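Local atomic coordinates of phenylalanine ammonia-lyase (PDB entry 1Y2M), a protein that catalyses the non-oxidative deamination of L-phenylalanine and L-tyrosine to trans-cinnamic acid and p-coumaric acid, with release of ammonium. Residues H234-E238 with G239-I243; P550-V553 with S554-Q558; G606-V609 with E610-S614. All coordinates share one frame; numbering follows the deposited sequence.

Contact 1: H234-E238 with G239-I243; sequences HVVHE and GKEKI
The imidazole of His-234 reaches across to the carboxylate of Glu-241 and donates from NE2 to OE1 over 2.6 Å. The acceptor sits at the ring edge, only 11° out of its plane, and is approached on the anti lone pair; ring and carboxylate planes are steeply inclined to each other. With CG anti to the backbone N (chi1 171°), the ring swings across the neighbouring strand to this diagonal partner. The other oxygen, OE2, accepts from the backbone N of Leu-152 in the second subunit, so both ends of the carboxylate are held. The negative charge would tend to stabilise a protonated His-234. Replacing the imidazole with the methyl of an alanine is likely to leave Glu-241 OE1 without its donor and the carboxylate freer to turn. On the face shared by Val-235 and His-237, the extended Lys-242 chain slants past the CB of His-237 and brings NZ to the ring edge, donating to ND1 at 3.1 Å. Glu-238 CG lies over one face of the same imidazole, displaced toward its rim. Lys-240 bends back at its last two torsions, letting NZ donate to Glu-238 O at 2.7 Å. Between the strands, Val-235 and Lys-242 exchange two backbone bonds, as do His-237 and Lys-240. Glu-238 and Gly-239, both at positive phi, are the central residues of the type I' turn that makes a beta hairpin with a two-residue loop.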
loop_
_atom_site.group_PDB
_atom_site.type_symbol
_atom_site.label_atom_id
_atom_site.label_comp_id
_atom_site.label_asym_id
_atom_site.label_seq_id
_atom_site.Cartn_x
_atom_site.Cartn_y
_atom_site.Cartn_z
ATOM N N HIS B 234 -19.511 10.959 29.293
ATOM C CA HIS B 234 -20.744 11.266 28.591
ATOM C C HIS B 234 -21.888 10.541 29.342
ATOM O O HIS B 234 -21.748 9.381 29.726
ATOM C CB HIS B 234 -20.643 10.774 27.167
ATOM C CG HIS B 234 -21.922 10.836 26.404
ATOM N ND1 HIS B 234 -22.934 9.919 26.575
ATOM C CD2 HIS B 234 -22.301 11.640 25.393
ATOM C CE1 HIS B 234 -23.926 10.207 25.742
ATOM N NE2 HIS B 234 -23.555 11.239 24.998
ATOM N N VAL B 235 -22.976 11.253 29.584
ATOM C CA VAL B 235 -24.204 10.737 30.158
ATOM C C VAL B 235 -25.382 11.389 29.464
ATOM O O VAL B 235 -25.286 12.515 28.974
ATOM C CB VAL B 235 -24.325 11.036 31.663
ATOM C CG1 VAL B 235 -23.145 10.437 32.395
ATOM C CG2 VAL B 235 -24.439 12.569 31.955
ATOM N N VAL B 236 -26.517 10.699 29.482
ATOM C CA VAL B 236 -27.787 11.378 29.213
ATOM C C VAL B 236 -28.469 11.705 30.537
ATOM O O VAL B 236 -28.652 10.843 31.387
ATOM C CB VAL B 236 -28.717 10.492 28.356
ATOM C CG1 VAL B 236 -30.107 11.160 28.180
ATOM C CG2 VAL B 236 -28.072 10.167 27.032
ATOM N N HIS B 237 -28.772 12.983 30.744
ATOM C CA HIS B 237 -29.361 13.463 31.961
ATOM C C HIS B 237 -30.388 14.512 31.581
ATOM O O HIS B 237 -30.099 15.367 30.744
ATOM C CB HIS B 237 -28.272 14.087 32.817
ATOM C CG HIS B 237 -28.752 14.609 34.120
ATOM N ND1 HIS B 237 -28.806 15.954 34.408
ATOM C CD2 HIS B 237 -29.260 13.969 35.196
ATOM C CE1 HIS B 237 -29.294 16.114 35.625
ATOM N NE2 HIS B 237 -29.563 14.925 36.128
ATOM N N GLU B 238 -31.567 14.422 32.176
ATOM C CA GLU B 238 -32.656 15.383 31.913
ATOM C C GLU B 238 -32.861 15.531 30.402
ATOM O O GLU B 238 -32.939 16.618 29.830
ATOM C CB GLU B 238 -32.388 16.702 32.624
ATOM C CG GLU B 238 -32.646 16.561 34.071
ATOM C CD GLU B 238 -32.459 17.813 34.870
ATOM O OE1 GLU B 238 -31.936 18.827 34.365
ATOM O OE2 GLU B 238 -32.870 17.752 36.022
ATOM N N GLY B 239 -32.879 14.406 29.722
ATOM C CA GLY B 239 -33.236 14.375 28.326
ATOM C C GLY B 239 -32.175 14.847 27.372
ATOM O O GLY B 239 -32.448 14.932 26.162
ATOM N N LYS B 240 -30.970 15.144 27.885
ATOM C CA LYS B 240 -29.898 15.755 27.079
ATOM C C LYS B 240 -28.621 14.971 27.243
ATOM O O LYS B 240 -28.296 14.564 28.347
ATOM C CB LYS B 240 -29.575 17.171 27.564
ATOM C CG LYS B 240 -30.679 18.189 27.270
ATOM C CD LYS B 240 -30.444 19.523 27.979
ATOM C CE LYS B 240 -30.752 19.460 29.512
ATOM N NZ LYS B 240 -32.182 19.157 29.922
ATOM N N GLU B 241 -27.878 14.817 26.150
ATOM C CA GLU B 241 -26.519 14.351 26.255
ATOM C C GLU B 241 -25.698 15.443 26.921
ATOM O O GLU B 241 -25.713 16.600 26.483
ATOM C CB GLU B 241 -25.909 14.077 24.882
ATOM C CG GLU B 241 -26.476 12.867 24.142
ATOM C CD GLU B 241 -25.809 12.673 22.829
ATOM O OE1 GLU B 241 -24.682 12.082 22.767
ATOM O OE2 GLU B 241 -26.355 13.224 21.834
ATOM N N LYS B 242 -24.891 15.063 27.905
ATOM C CA LYS B 242 -24.003 15.977 28.594
ATOM C C LYS B 242 -22.621 15.348 28.710
ATOM O O LYS B 242 -22.508 14.120 28.780
ATOM C CB LYS B 242 -24.517 16.259 29.997
ATOM C CG LYS B 242 -25.904 16.797 30.001
ATOM C CD LYS B 242 -26.297 17.290 31.353
ATOM C CE LYS B 242 -27.699 17.829 31.294
ATOM N NZ LYS B 242 -28.120 18.359 32.637
ATOM N N ILE B 243 -21.599 16.192 28.724
ATOM C CA ILE B 243 -20.247 15.782 29.087
ATOM C C ILE B 243 -19.886 16.471 30.374
ATOM O O ILE B 243 -19.866 17.683 30.451
ATOM C CB ILE B 243 -19.198 16.083 27.988
ATOM C CG1 ILE B 243 -19.500 15.244 26.729
ATOM C CG2 ILE B 243 -17.768 15.690 28.459
ATOM C CD1 ILE B 243 -18.741 15.685 25.470
#

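Contact 2: P550-V553 with S554-Q558; sequences PAIV and SLIDQ
The carboxylate of Asp-557 has one face turned to Val-553: the backbone O stands almost directly above its CG at 3.4 Å, and the methyl CG1 lies over the same face but displaced outward, 3.9 Å from OD2. At the carboxylate's polar end, OD1 forms a salt bridge with NE of Arg-570. The aspartate's CG is anti to its own carbonyl carbon (chi1 -76°), which folds the group back along the helix to lie beside the valine side chain. Val-553 O also accepts from Asp-557 N, the fourth of a run of i to i+4 backbone bonds that begins at Pro-550 O and goes on to Gln-558 N; each is close to 2.9 Å. Pro-550 has no N-H to give to the preceding turn, and the helix is kinked there, yet its carbonyl enters the regular pattern by accepting from Ser-554 N. Next round the helix, Leu-555 drapes CB, CG and CD1 past Ala-551 O, with CG at 3.5 Å. Ile-552 and Ile-556 lie side by side and point the same way, their branches meeting through CG2 and CD1 at 4.0 Å. These two isoleucines form a buried stripe on helix 506-560: Ile-552 packs on Asn-578 and Leu-581 of helix 570-587, Ile-556 bridges Leu-573 of that helix and Trp-625 of helix 619-646, and Leu-555 extends the seam along helix 619-646 to Ala-629 and Ser-632.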
loop_
_atom_site.group_PDB
_atom_site.type_symbol
_atom_site.label_atom_id
_atom_site.label_comp_id
_atom_site.label_asym_id
_atom_site.label_seq_id
_atom_site.Cartn_x
_atom_site.Cartn_y
_atom_site.Cartn_z
ATOM N N PRO B 550 -48.953 -12.011 -28.365
ATOM C CA PRO B 550 -50.199 -12.164 -29.083
ATOM C C PRO B 550 -50.519 -11.077 -30.111
ATOM O O PRO B 550 -51.096 -11.358 -31.176
ATOM C CB PRO B 550 -51.243 -12.158 -27.954
ATOM C CG PRO B 550 -50.506 -12.707 -26.808
ATOM C CD PRO B 550 -49.153 -12.099 -26.902
ATOM N N ALA B 551 -50.175 -9.837 -29.769
ATOM C CA ALA B 551 -50.406 -8.683 -30.649
ATOM C C ALA B 551 -49.649 -8.832 -31.986
ATOM O O ALA B 551 -50.175 -8.510 -33.059
ATOM C CB ALA B 551 -50.004 -7.379 -29.934
ATOM N N ILE B 552 -48.432 -9.337 -31.903
ATOM C CA ILE B 552 -47.595 -9.604 -33.093
ATOM C C ILE B 552 -48.289 -10.593 -34.011
ATOM O O ILE B 552 -48.480 -10.347 -35.210
ATOM C CB ILE B 552 -46.238 -10.155 -32.673
ATOM C CG1 ILE B 552 -45.393 -9.038 -32.083
ATOM C CG2 ILE B 552 -45.457 -10.799 -33.883
ATOM C CD1 ILE B 552 -44.234 -9.532 -31.253
ATOM N N VAL B 553 -48.677 -11.712 -33.424
ATOM C CA VAL B 553 -49.367 -12.749 -34.182
ATOM C C VAL B 553 -50.602 -12.159 -34.855
ATOM O O VAL B 553 -50.881 -12.401 -36.039
ATOM C CB VAL B 553 -49.725 -13.932 -33.269
ATOM C CG1 VAL B 553 -50.559 -14.952 -34.030
ATOM C CG2 VAL B 553 -48.457 -14.567 -32.699
ATOM N N SER B 554 -51.382 -11.412 -34.087
ATOM C CA SER B 554 -52.626 -10.855 -34.565
ATOM C C SER B 554 -52.443 -9.895 -35.726
ATOM O O SER B 554 -53.183 -9.939 -36.716
ATOM C CB SER B 554 -53.331 -10.141 -33.423
ATOM O OG SER B 554 -54.443 -9.407 -33.912
ATOM N N LEU B 555 -51.440 -9.014 -35.600
ATOM C CA LEU B 555 -51.159 -8.038 -36.662
ATOM C C LEU B 555 -50.652 -8.733 -37.913
ATOM O O LEU B 555 -51.005 -8.354 -39.023
ATOM C CB LEU B 555 -50.151 -6.986 -36.190
ATOM C CG LEU B 555 -50.764 -5.871 -35.336
ATOM C CD1 LEU B 555 -49.693 -5.141 -34.537
ATOM C CD2 LEU B 555 -51.591 -4.902 -36.180
ATOM N N ILE B 556 -49.803 -9.741 -37.729
ATOM C CA ILE B 556 -49.342 -10.571 -38.848
ATOM C C ILE B 556 -50.537 -11.234 -39.545
ATOM O O ILE B 556 -50.617 -11.299 -40.777
ATOM C CB ILE B 556 -48.321 -11.624 -38.365
ATOM C CG1 ILE B 556 -46.930 -11.002 -38.212
ATOM C CG2 ILE B 556 -48.254 -12.817 -39.292
ATOM C CD1 ILE B 556 -45.892 -11.974 -37.667
ATOM N N ASP B 557 -51.479 -11.744 -38.764
ATOM C CA ASP B 557 -52.658 -12.369 -39.383
ATOM C C ASP B 557 -53.503 -11.371 -40.138
ATOM O O ASP B 557 -53.955 -11.629 -41.271
ATOM C CB ASP B 557 -53.527 -13.055 -38.332
ATOM C CG ASP B 557 -52.945 -14.349 -37.868
ATOM O OD1 ASP B 557 -52.087 -14.910 -38.590
ATOM O OD2 ASP B 557 -53.368 -14.821 -36.795
ATOM N N GLN B 558 -53.737 -10.233 -39.507
ATOM C CA GLN B 558 -54.544 -9.203 -40.092
ATOM C C GLN B 558 -53.942 -8.698 -41.399
ATOM O O GLN B 558 -54.671 -8.529 -42.391
ATOM C CB GLN B 558 -54.713 -8.061 -39.117
ATOM C CG GLN B 558 -55.540 -6.901 -39.642
ATOM C CD GLN B 558 -55.617 -5.727 -38.659
ATOM O OE1 GLN B 558 -54.838 -5.640 -37.697
ATOM N NE2 GLN B 558 -56.560 -4.812 -38.909
#

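Contact 3: G606-V609 with E610-S614; sequences GTVV and EVLSS
Gly-606 O accepts from Glu-610 N at 3.2 Å and so opens the last regular turn of helix 593-611, an alpha-helical C-terminal end lodged in a helical bundle and against the third subunit. The same glycine oxygen receives a water, which also donates to Glu-610 OE1 at 2.7 Å. The glutamate chain is extended beyond CG, and the water closes the gap between its carboxylate and the backbone one turn earlier. This carboxylate has a second, weak partner in a long ion pair with Lys-626 of the third subunit.

Thr-607 O accepts from Val-611 N at 2.8 Å. The CG2 methyls of Thr-607 and Val-611 lie alongside each other at 4.0 Å. The threonine hydroxyl, set anti to its carbonyl carbon (chi1 -64°), leaves that methyl to the apolar contact and is itself paired with the hydroxyl of Thr-580 on helix 570-587.

Val-608 takes Leu-612 N on its O, and its CG1 meets Leu-612 CD1 at 3.9 Å, the two side chains slanting across each other. Both pack on Phe-560 at the end of helix 506-560, while Val-608 also touches Val-622 and Trp-625 of helix 619-646.

Val-609 points its side chain to a different side of the helix, onto Val-609 of the third subunit. Its carbonyl marks the change of course: Leu-612 is the first residue to leave helical phi/psi, and Ser-613 N turns to Glu-610 O instead, three residues back. Ser-613 brings CB, rather than a well-aligned N-H, close to Val-609 O, 3.1 Å away.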
loop_
_atom_site.group_PDB
_atom_site.type_symbol
_atom_site.label_atom_id
_atom_site.label_comp_id
_atom_site.label_asym_id
_atom_site.label_seq_id
_atom_site.Cartn_x
_atom_site.Cartn_y
_atom_site.Cartn_z
ATOM N N GLY B 606 -37.605 -6.293 -43.076
ATOM C CA GLY B 606 -36.611 -7.039 -43.869
ATOM C C GLY B 606 -36.823 -8.540 -43.762
ATOM O O GLY B 606 -36.750 -9.234 -44.760
ATOM N N THR B 607 -37.193 -9.003 -42.565
ATOM C CA THR B 607 -37.468 -10.437 -42.357
ATOM C C THR B 607 -38.728 -10.808 -43.146
ATOM O O THR B 607 -38.807 -11.863 -43.826
ATOM C CB THR B 607 -37.599 -10.736 -40.855
ATOM O OG1 THR B 607 -36.334 -10.481 -40.199
ATOM C CG2 THR B 607 -38.030 -12.190 -40.660
ATOM N N VAL B 608 -39.733 -9.936 -43.117
ATOM C CA VAL B 608 -40.933 -10.177 -43.910
ATOM C C VAL B 608 -40.632 -10.314 -45.410
ATOM O O VAL B 608 -41.139 -11.210 -46.083
ATOM C CB VAL B 608 -42.019 -9.108 -43.687
ATOM C CG1 VAL B 608 -43.232 -9.311 -44.609
ATOM C CG2 VAL B 608 -42.434 -9.073 -42.207
ATOM N N VAL B 609 -39.776 -9.411 -45.934
ATOM C CA VAL B 609 -39.390 -9.443 -47.331
ATOM C C VAL B 609 -38.826 -10.836 -47.726
ATOM O O VAL B 609 -39.149 -11.353 -48.797
ATOM C CB VAL B 609 -38.358 -8.339 -47.664
ATOM C CG1 VAL B 609 -37.721 -8.564 -49.024
ATOM C CG2 VAL B 609 -39.024 -6.950 -47.626
ATOM N N GLU B 610 -37.951 -11.391 -46.871
ATOM C CA GLU B 610 -37.367 -12.695 -47.097
ATOM C C GLU B 610 -38.413 -13.802 -46.978
ATOM O O GLU B 610 -38.619 -14.588 -47.896
ATOM C CB GLU B 610 -36.246 -12.977 -46.110
ATOM C CG GLU B 610 -35.588 -14.319 -46.282
ATOM C CD GLU B 610 -34.293 -14.465 -45.477
ATOM O OE1 GLU B 610 -33.778 -13.450 -44.934
ATOM O OE2 GLU B 610 -33.784 -15.604 -45.400
ATOM N N VAL B 611 -39.069 -13.851 -45.825
ATOM C CA VAL B 611 -39.942 -14.999 -45.521
ATOM C C VAL B 611 -41.143 -15.063 -46.470
ATOM O O VAL B 611 -41.568 -16.147 -46.922
ATOM C CB VAL B 611 -40.385 -14.975 -44.052
ATOM C CG1 VAL B 611 -41.400 -16.070 -43.815
ATOM C CG2 VAL B 611 -39.178 -15.150 -43.146
ATOM N N LEU B 612 -41.663 -13.895 -46.821
ATOM C CA LEU B 612 -42.821 -13.804 -47.692
ATOM C C LEU B 612 -42.432 -13.366 -49.115
ATOM O O LEU B 612 -43.270 -12.868 -49.892
ATOM C CB LEU B 612 -43.842 -12.816 -47.116
ATOM C CG LEU B 612 -44.464 -13.130 -45.742
ATOM C CD1 LEU B 612 -45.652 -12.230 -45.486
ATOM C CD2 LEU B 612 -44.840 -14.607 -45.562
ATOM N N SER B 613 -41.177 -13.584 -49.491
ATOM C CA SER B 613 -40.752 -13.154 -50.826
ATOM C C SER B 613 -41.532 -13.818 -51.973
ATOM O O SER B 613 -41.535 -13.303 -53.113
ATOM C CB SER B 613 -39.271 -13.444 -51.045
ATOM O OG SER B 613 -39.098 -14.835 -51.088
ATOM N N SER B 614 -42.143 -14.984 -51.730
ATOM C CA SER B 614 -42.967 -15.646 -52.765
ATOM C C SER B 614 -44.387 -15.063 -52.967
ATOM O O SER B 614 -45.100 -15.447 -53.929
ATOM C CB SER B 614 -43.094 -17.139 -52.463
ATOM O OG SER B 614 -43.942 -17.326 -51.345
HETATM O O HOH W 1 -33.934 -10.772 -44.626
#

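Contacts 2 and 3 belong to one helical region, their centres about 16 Å apart and their nearest atoms about 6 Å; both rest on helices 570-587 and 619-646. Contact 1 lies on the other side of the chain's centre, its own centre 73 Å or more from the others, in a hairpin of an enzyme otherwise dominated by helices. Contact 3 is largely buried and mostly aliphatic, whereas contact 2 is only half sunk, with isoleucines inward and serine outward. Contact 1, more exposed, relies on charged and imidazole side chains. The second subunit reaches 239-243 and the third reaches 606-614, while 550-558 stays within its own chain.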